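Local coordinates for protein UDP-N-acetylglucosamine 4,6-dehydratase (Vibrio fischeri, PDB 3PVZ) that binds NAD in a Rossmann-type domain and probably acts as a lyase that dehydrates UDP-N-acetylglucosamine, at residues K62-D67 and K108-Y113; L96-I101 and V142-K147. One frame throughout, in Å; residues are numbered along the deposited sequence.

Contact 1 of 2, residues K62-D67 and K108-Y113; sequences KLHVVD and KADGQY. With NA (sodium ion), chain H; NA (sodium ion), chain J; NAD (nicotinamide-adenine-dinucleotide), chain E.
Lys62 NZ meets Asp110 OD2 in a salt bridge of 2.8 Å, taken on the carboxylate's syn lone pair, and gives a second hydrogen bond to Gln112 O at 2.9 Å. These bonds join strand 62-66, in the parallel part of the Rossmann-type sheet, to the turn that follows helix 101-109. With CG anti to the backbone N (chi1 -172°) and the chain extended beyond it, Lys62 reaches the turn with its full length. Lys62 NZ also lies 4.3 Å from the centroid of the Tyr113 ring, an off-centre cation-pi contact 29° from the ring normal. Two strand positions along, on the same side, His64 ND1 and Tyr113 OH share a 2.7 Å hydrogen bond in which either may donate. The hydroxyl lies near the imidazole plane, while Lys62 CE sits over one face of that ring, near its rim. Asp110 is itself positioned by an Asx turn: its OD1 accepts from Gln112 N from above the carboxylate plane, and positive phi at Gly111 carries the backbone round. Phe106 of helix 101-109 packs against both His64 and Tyr113. At the far end of the strand, Asp67 binds the adenosine ribose hydroxyls of NAD, as acidic residues there do in NAD-binding Rossmann folds. The end of the Gln112 side chain leads away from the strand, and Gln112 OE1 coordinates a sodium ion at 2.2 Å.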
loop_
_atom_site.group_PDB
_atom_site.type_symbol
_atom_site.label_atom_id
_atom_site.label_comp_id
_atom_site.label_asym_id
_atom_site.label_seq_id
_atom_site.Cartn_x
_atom_site.Cartn_y
_atom_site.Cartn_z
ATOM N N LYS A 62 20.263 11.286 11.457
ATOM C CA LYS A 62 20.018 10.352 10.361
ATOM C C LYS A 62 18.587 9.838 10.529
ATOM O O LYS A 62 18.202 9.426 11.628
ATOM C CB LYS A 62 21.022 9.192 10.376
ATOM C CG LYS A 62 20.917 8.304 9.141
ATOM C CD LYS A 62 21.917 7.201 9.146
ATOM C CE LYS A 62 21.856 6.349 7.857
ATOM N NZ LYS A 62 22.740 5.152 8.057
ATOM N N LEU A 63 17.812 9.934 9.434
ATOM C CA LEU A 63 16.488 9.423 9.349
ATOM C C LEU A 63 16.165 8.869 7.973
ATOM O O LEU A 63 16.037 9.596 6.980
ATOM C CB LEU A 63 15.499 10.485 9.818
ATOM C CG LEU A 63 14.002 10.233 9.552
ATOM C CD1 LEU A 63 13.635 8.979 10.312
ATOM C CD2 LEU A 63 13.069 11.414 9.904
ATOM N N HIS A 64 16.040 7.555 7.919
ATOM C CA HIS A 64 15.753 6.837 6.694
ATOM C C HIS A 64 14.386 6.209 6.800
ATOM O O HIS A 64 14.089 5.557 7.789
ATOM C CB HIS A 64 16.777 5.764 6.417
ATOM C CG HIS A 64 18.084 6.279 5.916
ATOM N ND1 HIS A 64 19.077 5.440 5.450
ATOM C CD2 HIS A 64 18.566 7.540 5.802
ATOM C CE1 HIS A 64 20.119 6.166 5.056
ATOM N NE2 HIS A 64 19.833 7.449 5.282
ATOM N N VAL A 65 13.528 6.496 5.794
ATOM C CA VAL A 65 12.160 6.000 5.754
ATOM C C VAL A 65 12.012 4.954 4.642
ATOM O O VAL A 65 12.433 5.180 3.524
ATOM C CB VAL A 65 11.166 7.169 5.495
ATOM C CG1 VAL A 65 9.753 6.732 5.753
ATOM C CG2 VAL A 65 11.550 8.397 6.379
ATOM N N VAL A 66 11.419 3.819 4.927
ATOM C CA VAL A 66 11.231 2.742 3.937
ATOM C C VAL A 66 9.793 2.244 3.874
ATOM O O VAL A 66 9.205 1.926 4.879
ATOM C CB VAL A 66 12.113 1.582 4.299
ATOM C CG1 VAL A 66 11.948 0.369 3.262
ATOM C CG2 VAL A 66 13.587 2.032 4.331
ATOM N N ASP A 67 9.198 2.162 2.685
ATOM C CA ASP A 67 7.809 1.731 2.567
ATOM C C ASP A 67 7.563 1.382 1.128
ATOM O O ASP A 67 8.186 1.944 0.236
ATOM C CB ASP A 67 6.863 2.881 2.967
ATOM C CG ASP A 67 5.474 2.417 3.261
ATOM O OD1 ASP A 67 4.721 2.023 2.312
ATOM O OD2 ASP A 67 5.111 2.527 4.453
ATOM N N LYS A 108 22.756 -4.353 3.647
ATOM C CA LYS A 108 24.170 -4.770 3.528
ATOM C C LYS A 108 25.107 -3.566 3.225
ATOM O O LYS A 108 26.219 -3.467 3.743
ATOM C CB LYS A 108 24.274 -5.804 2.420
ATOM C CG LYS A 108 25.595 -6.472 2.321
ATOM C CD LYS A 108 25.672 -7.437 1.154
ATOM C CE LYS A 108 27.119 -7.936 1.026
ATOM N NZ LYS A 108 27.906 -7.141 0.111
ATOM N N ALA A 109 24.635 -2.633 2.383
ATOM C CA ALA A 109 25.443 -1.491 2.050
ATOM C C ALA A 109 25.548 -0.537 3.246
ATOM O O ALA A 109 26.546 0.151 3.415
ATOM C CB ALA A 109 24.878 -0.759 0.773
ATOM N N ASP A 110 24.524 -0.469 4.074
ATOM C CA ASP A 110 24.473 0.511 5.153
ATOM C C ASP A 110 24.061 -0.129 6.408
ATOM O O ASP A 110 24.953 -0.759 7.095
ATOM C CB ASP A 110 23.519 1.679 4.772
ATOM C CG ASP A 110 23.471 2.748 5.835
ATOM O OD1 ASP A 110 24.190 2.524 6.857
ATOM O OD2 ASP A 110 22.674 3.756 5.669
ATOM N N GLY A 111 22.761 -0.077 6.736
ATOM C CA GLY A 111 22.240 -0.680 7.976
ATOM C C GLY A 111 22.659 -0.101 9.328
ATOM O O GLY A 111 22.331 -0.603 10.364
ATOM N N GLN A 112 23.375 0.988 9.318
ATOM C CA GLN A 112 23.923 1.594 10.526
ATOM C C GLN A 112 22.931 2.565 11.120
ATOM O O GLN A 112 22.825 3.717 10.617
ATOM C CB GLN A 112 25.188 2.355 10.091
ATOM C CG GLN A 112 26.345 1.448 9.796
ATOM C CD GLN A 112 26.915 0.872 11.071
ATOM O OE1 GLN A 112 27.425 1.600 11.940
ATOM N NE2 GLN A 112 26.805 -0.396 11.212
ATOM N N TYR A 113 22.194 2.097 12.139
ATOM C CA TYR A 113 21.125 2.862 12.799
ATOM C C TYR A 113 21.217 2.639 14.296
ATOM O O TYR A 113 21.736 1.643 14.721
ATOM C CB TYR A 113 19.736 2.465 12.330
ATOM C CG TYR A 113 19.573 2.629 10.856
ATOM C CD1 TYR A 113 19.289 3.856 10.295
ATOM C CD2 TYR A 113 19.653 1.557 10.011
ATOM C CE1 TYR A 113 19.158 3.993 8.927
ATOM C CE2 TYR A 113 19.507 1.697 8.638
ATOM C CZ TYR A 113 19.256 2.908 8.105
ATOM O OH TYR A 113 19.122 3.014 6.713
HETATM NA NA NA H . 28.574 1.382 13.865
HETATM NA NA NA J . 28.811 -0.077 4.416
HETATM P PA NAD E . -0.996 1.364 7.607
HETATM O O1A NAD E . -1.709 0.472 6.643
HETATM O O2A NAD E . -1.382 2.792 7.370
HETATM O O5B NAD E . 0.555 1.463 7.272
HETATM C C5B NAD E . 1.261 0.206 7.180
HETATM C C4B NAD E . 2.462 0.557 6.295
HETATM O O4B NAD E . 3.324 -0.545 6.097
HETATM C C3B NAD E . 1.972 1.026 4.888
HETATM O O3B NAD E . 2.522 2.282 4.545
HETATM C C2B NAD E . 2.469 -0.110 3.964
HETATM O O2B NAD E . 2.678 0.279 2.612
HETATM C C1B NAD E . 3.738 -0.500 4.756
HETATM N N9A NAD E . 4.191 -1.833 4.388
HETATM C C8A NAD E . 3.478 -2.968 4.411
HETATM N N7A NAD E . 4.170 -3.964 3.964
HETATM C C5A NAD E . 5.430 -3.490 3.715
HETATM C C6A NAD E . 6.603 -4.053 3.222
HETATM N N6A NAD E . 6.601 -5.406 2.985
HETATM N N1A NAD E . 7.684 -3.300 3.045
HETATM C C2A NAD E . 7.652 -1.996 3.301
HETATM N N3A NAD E . 6.559 -1.424 3.741
HETATM C C4A NAD E . 5.455 -2.125 3.959
HETATM O O3 NAD E . -1.268 0.838 9.104
HETATM P PN NAD E . -1.163 1.888 10.345
HETATM O O1N NAD E . -2.544 2.420 10.690
HETATM O O2N NAD E . -0.157 2.964 10.299
HETATM O O5D NAD E . -0.912 0.802 11.564
HETATM C C5D NAD E . 0.445 0.387 11.620
HETATM C C4D NAD E . 0.604 -0.652 12.736
HETATM O O4D NAD E . -0.133 -0.229 13.927
HETATM C C3D NAD E . -0.037 -1.990 12.304
HETATM O O3D NAD E . 0.579 -3.137 12.932
HETATM C C2D NAD E . -1.459 -1.896 12.901
HETATM O O2D NAD E . -2.053 -3.184 13.116
HETATM C C1D NAD E . -1.174 -1.199 14.231
HETATM N N1N NAD E . -2.373 -0.566 14.802
HETATM C C2N NAD E . -2.980 0.400 14.101
HETATM C C3N NAD E . -4.097 1.039 14.596
HETATM C C7N NAD E . -4.795 2.083 13.826
HETATM O O7N NAD E . -5.826 2.531 14.322
HETATM N N7N NAD E . -4.370 2.517 12.630
HETATM C C4N NAD E . -4.605 0.663 15.864
HETATM C C5N NAD E . -3.940 -0.329 16.565
HETATM C C6N NAD E . -2.820 -0.943 16.003
HETATM O O HOH W 1 27.242 -1.426 5.627
HETATM O O HOH W 2 28.033 -0.795 13.749
HETATM O O HOH W 3 26.586 1.346 15.142
#

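Contact 2 of 2, residues L96-I101 and V142-K147. With NAD (nicotinamide-adenine-dinucleotide), chain E.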
loop_
_atom_site.group_PDB
_atom_site.type_symbol
_atom_site.label_atom_id
_atom_site.label_comp_id
_atom_site.label_asym_id
_atom_site.label_seq_id
_atom_site.Cartn_x
_atom_site.Cartn_y
_atom_site.Cartn_z
ATOM N N LEU A 96 10.936 0.666 -0.797
ATOM C CA LEU A 96 11.367 -0.715 -0.850
ATOM C C LEU A 96 10.396 -1.599 -0.032
ATOM O O LEU A 96 9.736 -1.136 0.910
ATOM C CB LEU A 96 12.761 -0.813 -0.268
ATOM C CG LEU A 96 13.960 -0.092 -0.894
ATOM C CD1 LEU A 96 15.267 -0.351 -0.031
ATOM C CD2 LEU A 96 14.119 -0.535 -2.290
ATOM N N ASP A 97 10.251 -2.829 -0.479
ATOM C CA ASP A 97 9.565 -3.853 0.211
ATOM C C ASP A 97 10.597 -4.550 1.112
ATOM O O ASP A 97 11.633 -5.030 0.642
ATOM C CB ASP A 97 9.049 -4.844 -0.811
ATOM C CG ASP A 97 8.205 -5.957 -0.188
ATOM O OD1 ASP A 97 8.602 -6.538 0.872
ATOM O OD2 ASP A 97 7.135 -6.259 -0.779
ATOM N N ILE A 98 10.290 -4.647 2.386
ATOM C CA ILE A 98 11.247 -5.129 3.387
ATOM C C ILE A 98 11.623 -6.622 3.148
ATOM O O ILE A 98 12.708 -7.075 3.564
ATOM C CB ILE A 98 10.628 -4.943 4.758
ATOM C CG1 ILE A 98 10.518 -3.456 5.085
ATOM C CG2 ILE A 98 11.412 -5.660 5.867
ATOM C CD1 ILE A 98 9.514 -3.205 6.243
ATOM N N GLY A 99 10.732 -7.380 2.515
ATOM C CA GLY A 99 10.995 -8.776 2.169
ATOM C C GLY A 99 11.929 -9.023 0.984
ATOM O O GLY A 99 12.189 -10.157 0.644
ATOM N N SER A 100 12.466 -7.995 0.360
ATOM C CA SER A 100 13.107 -8.162 -0.928
ATOM C C SER A 100 14.638 -8.154 -0.889
ATOM O O SER A 100 15.262 -7.671 0.061
ATOM C CB SER A 100 12.650 -7.028 -1.882
ATOM O OG SER A 100 13.111 -5.778 -1.415
ATOM N N ILE A 101 15.220 -8.646 -1.983
ATOM C CA ILE A 101 16.679 -8.598 -2.255
ATOM C C ILE A 101 17.150 -7.138 -2.221
ATOM O O ILE A 101 18.228 -6.827 -1.754
ATOM C CB ILE A 101 17.000 -9.126 -3.674
ATOM C CG1 ILE A 101 16.481 -10.557 -3.908
ATOM C CG2 ILE A 101 18.505 -9.010 -4.007
ATOM C CD1 ILE A 101 16.702 -11.524 -2.775
ATOM N N VAL A 142 5.179 -11.468 10.597
ATOM C CA VAL A 142 6.101 -12.311 11.412
ATOM C C VAL A 142 7.557 -12.289 10.884
ATOM O O VAL A 142 8.461 -11.734 11.534
ATOM C CB VAL A 142 5.586 -13.758 11.531
ATOM C CG1 VAL A 142 6.457 -14.601 12.479
ATOM C CG2 VAL A 142 4.103 -13.760 12.001
ATOM N N PHE A 143 7.760 -12.822 9.681
ATOM C CA PHE A 143 9.097 -13.055 9.160
ATOM C C PHE A 143 9.912 -11.827 8.806
ATOM O O PHE A 143 11.100 -11.800 9.074
ATOM C CB PHE A 143 9.055 -14.079 8.029
ATOM C CG PHE A 143 8.652 -15.457 8.507
ATOM C CD1 PHE A 143 9.458 -16.151 9.415
ATOM C CD2 PHE A 143 7.454 -16.012 8.130
ATOM C CE1 PHE A 143 9.059 -17.366 9.891
ATOM C CE2 PHE A 143 7.070 -17.250 8.589
ATOM C CZ PHE A 143 7.853 -17.917 9.465
ATOM N N ASN A 144 9.291 -10.791 8.266
ATOM C CA ASN A 144 9.978 -9.539 7.998
ATOM C C ASN A 144 10.409 -8.905 9.302
ATOM O O ASN A 144 11.463 -8.231 9.392
ATOM C CB ASN A 144 9.068 -8.546 7.274
ATOM C CG ASN A 144 8.878 -8.879 5.791
ATOM O OD1 ASN A 144 9.393 -9.877 5.276
ATOM N ND2 ASN A 144 8.102 -8.045 5.099
ATOM N N THR A 145 9.585 -9.051 10.315
ATOM C CA THR A 145 9.881 -8.441 11.592
ATOM C C THR A 145 11.088 -9.137 12.200
ATOM O O THR A 145 12.058 -8.461 12.547
ATOM C CB THR A 145 8.686 -8.550 12.534
ATOM O OG1 THR A 145 7.527 -8.006 11.893
ATOM C CG2 THR A 145 8.935 -7.806 13.831
ATOM N N ASP A 146 11.061 -10.477 12.241
ATOM C CA ASP A 146 12.168 -11.270 12.791
ATOM C C ASP A 146 13.471 -10.965 12.027
ATOM O O ASP A 146 14.477 -10.682 12.658
ATOM C CB ASP A 146 11.845 -12.780 12.728
ATOM C CG ASP A 146 12.785 -13.611 13.528
ATOM O OD1 ASP A 146 12.909 -13.391 14.754
ATOM O OD2 ASP A 146 13.425 -14.480 12.946
ATOM N N LYS A 147 13.439 -10.959 10.686
ATOM C CA LYS A 147 14.628 -10.645 9.894
ATOM C C LYS A 147 15.190 -9.237 10.159
ATOM O O LYS A 147 16.385 -9.072 10.299
ATOM C CB LYS A 147 14.361 -10.826 8.381
ATOM C CG LYS A 147 15.607 -10.480 7.495
ATOM C CD LYS A 147 15.278 -10.460 6.031
ATOM C CE LYS A 147 14.492 -9.194 5.636
ATOM N NZ LYS A 147 14.282 -9.246 4.119
HETATM P PA NAD E . -0.996 1.364 7.607
HETATM O O1A NAD E . -1.709 0.472 6.643
HETATM O O2A NAD E . -1.382 2.792 7.370
HETATM O O5B NAD E . 0.555 1.463 7.272
HETATM C C5B NAD E . 1.261 0.206 7.180
HETATM C C4B NAD E . 2.462 0.557 6.295
HETATM O O4B NAD E . 3.324 -0.545 6.097
HETATM C C3B NAD E . 1.972 1.026 4.888
HETATM O O3B NAD E . 2.522 2.282 4.545
HETATM C C2B NAD E . 2.469 -0.110 3.964
HETATM O O2B NAD E . 2.678 0.279 2.612
HETATM C C1B NAD E . 3.738 -0.500 4.756
HETATM N N9A NAD E . 4.191 -1.833 4.388
HETATM C C8A NAD E . 3.478 -2.968 4.411
HETATM N N7A NAD E . 4.170 -3.964 3.964
HETATM C C5A NAD E . 5.430 -3.490 3.715
HETATM C C6A NAD E . 6.603 -4.053 3.222
HETATM N N6A NAD E . 6.601 -5.406 2.985
HETATM N N1A NAD E . 7.684 -3.300 3.045
HETATM C C2A NAD E . 7.652 -1.996 3.301
HETATM N N3A NAD E . 6.559 -1.424 3.741
HETATM C C4A NAD E . 5.455 -2.125 3.959
HETATM O O3 NAD E . -1.268 0.838 9.104
HETATM P PN NAD E . -1.163 1.888 10.345
HETATM O O1N NAD E . -2.544 2.420 10.690
HETATM O O2N NAD E . -0.157 2.964 10.299
HETATM O O5D NAD E . -0.912 0.802 11.564
HETATM C C5D NAD E . 0.445 0.387 11.620
HETATM C C4D NAD E . 0.604 -0.652 12.736
HETATM O O4D NAD E . -0.133 -0.229 13.927
HETATM C C3D NAD E . -0.037 -1.990 12.304
HETATM O O3D NAD E . 0.579 -3.137 12.932
HETATM C C2D NAD E . -1.459 -1.896 12.901
HETATM O O2D NAD E . -2.053 -3.184 13.116
HETATM C C1D NAD E . -1.174 -1.199 14.231
HETATM N N1N NAD E . -2.373 -0.566 14.802
HETATM C C2N NAD E . -2.980 0.400 14.101
HETATM C C3N NAD E . -4.097 1.039 14.596
HETATM C C7N NAD E . -4.795 2.083 13.826
HETATM O O7N NAD E . -5.826 2.531 14.322
HETATM N N7N NAD E . -4.370 2.517 12.630
HETATM C C4N NAD E . -4.605 0.663 15.864
HETATM C C5N NAD E . -3.940 -0.329 16.565
HETATM C C6N NAD E . -2.820 -0.943 16.003
HETATM O O HOH W 4 7.348 -8.546 2.258
#
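Lys147 NZ is held by two groups at once: it donates to Ile98 O at 2.7 Å, lying in the carbonyl plane with a C=O...N angle of 149°, and it forms a salt bridge with the carboxylate of Asp104 on helix 101-109, which would partly balance its charge. The bond to Ile98 O ties helix 131-154 directly to loop 96-101. Lys147 gets there by running straight from the helix through CG and CD and then bending at chi3 (75°), which turns CE and NZ onto the carbonyl. One turn earlier on the helix, Asn144 also faces the loop: its CB packs on Ile98 CG2 at 4.0 Å, and its OD1 lies 3.7 Å from Gly99 CA. A water bridges the two segments, donating to Asp97 OD1 and accepting from Asn144 ND2. This loop follows strand 90-94 of the Rossmann-type domain and forms part of the adenine site of NAD. Ile98 N donates to adenine N1A at 3.0 Å, nearly straight at 162°. Asp97 OD1 accepts a weak bond from N6A of the same base, so that the two residues together read its Watson-Crick edge. The side chain of Ile98 adds a nonpolar contact, its CD1 lying 3.7 Å from C2A. Asp97 OD1 is further fixed by Gly99 N, which approaches its anti lone pair in an Asx turn, within a type I turn from Asp97 to Ser100. Asp97 O accepts from both the backbone N and the hydroxyl of Ser100, the latter, Ser100 OG to Asp97 O, at 2.6 Å. Ser100 OG in turn accepts from Tyr103 N as the N-cap of helix 101-109.

The two contacts alternate along the chain: 62-67, then 96-101, 108-113 and 142-147. Their centres are 14 Å apart, on the same side of the chain's centre. Helix 101-109 links them, since contact 2 holds its N-cap and contact 1 the turn after its last residue. They touch directly where Val66 CG1 packs against Leu96 O at 3.6 Å, consistent with the adjacency of strands 62-66 and 90-94 in the nine-stranded sheet. Both also reach NAD, from the end of strand 62-66 at the ribose and from loop 96-101 at the adenine, so one adenosine half is gripped from two neighbouring strand ends. The second subunit packs against residues of both contacts.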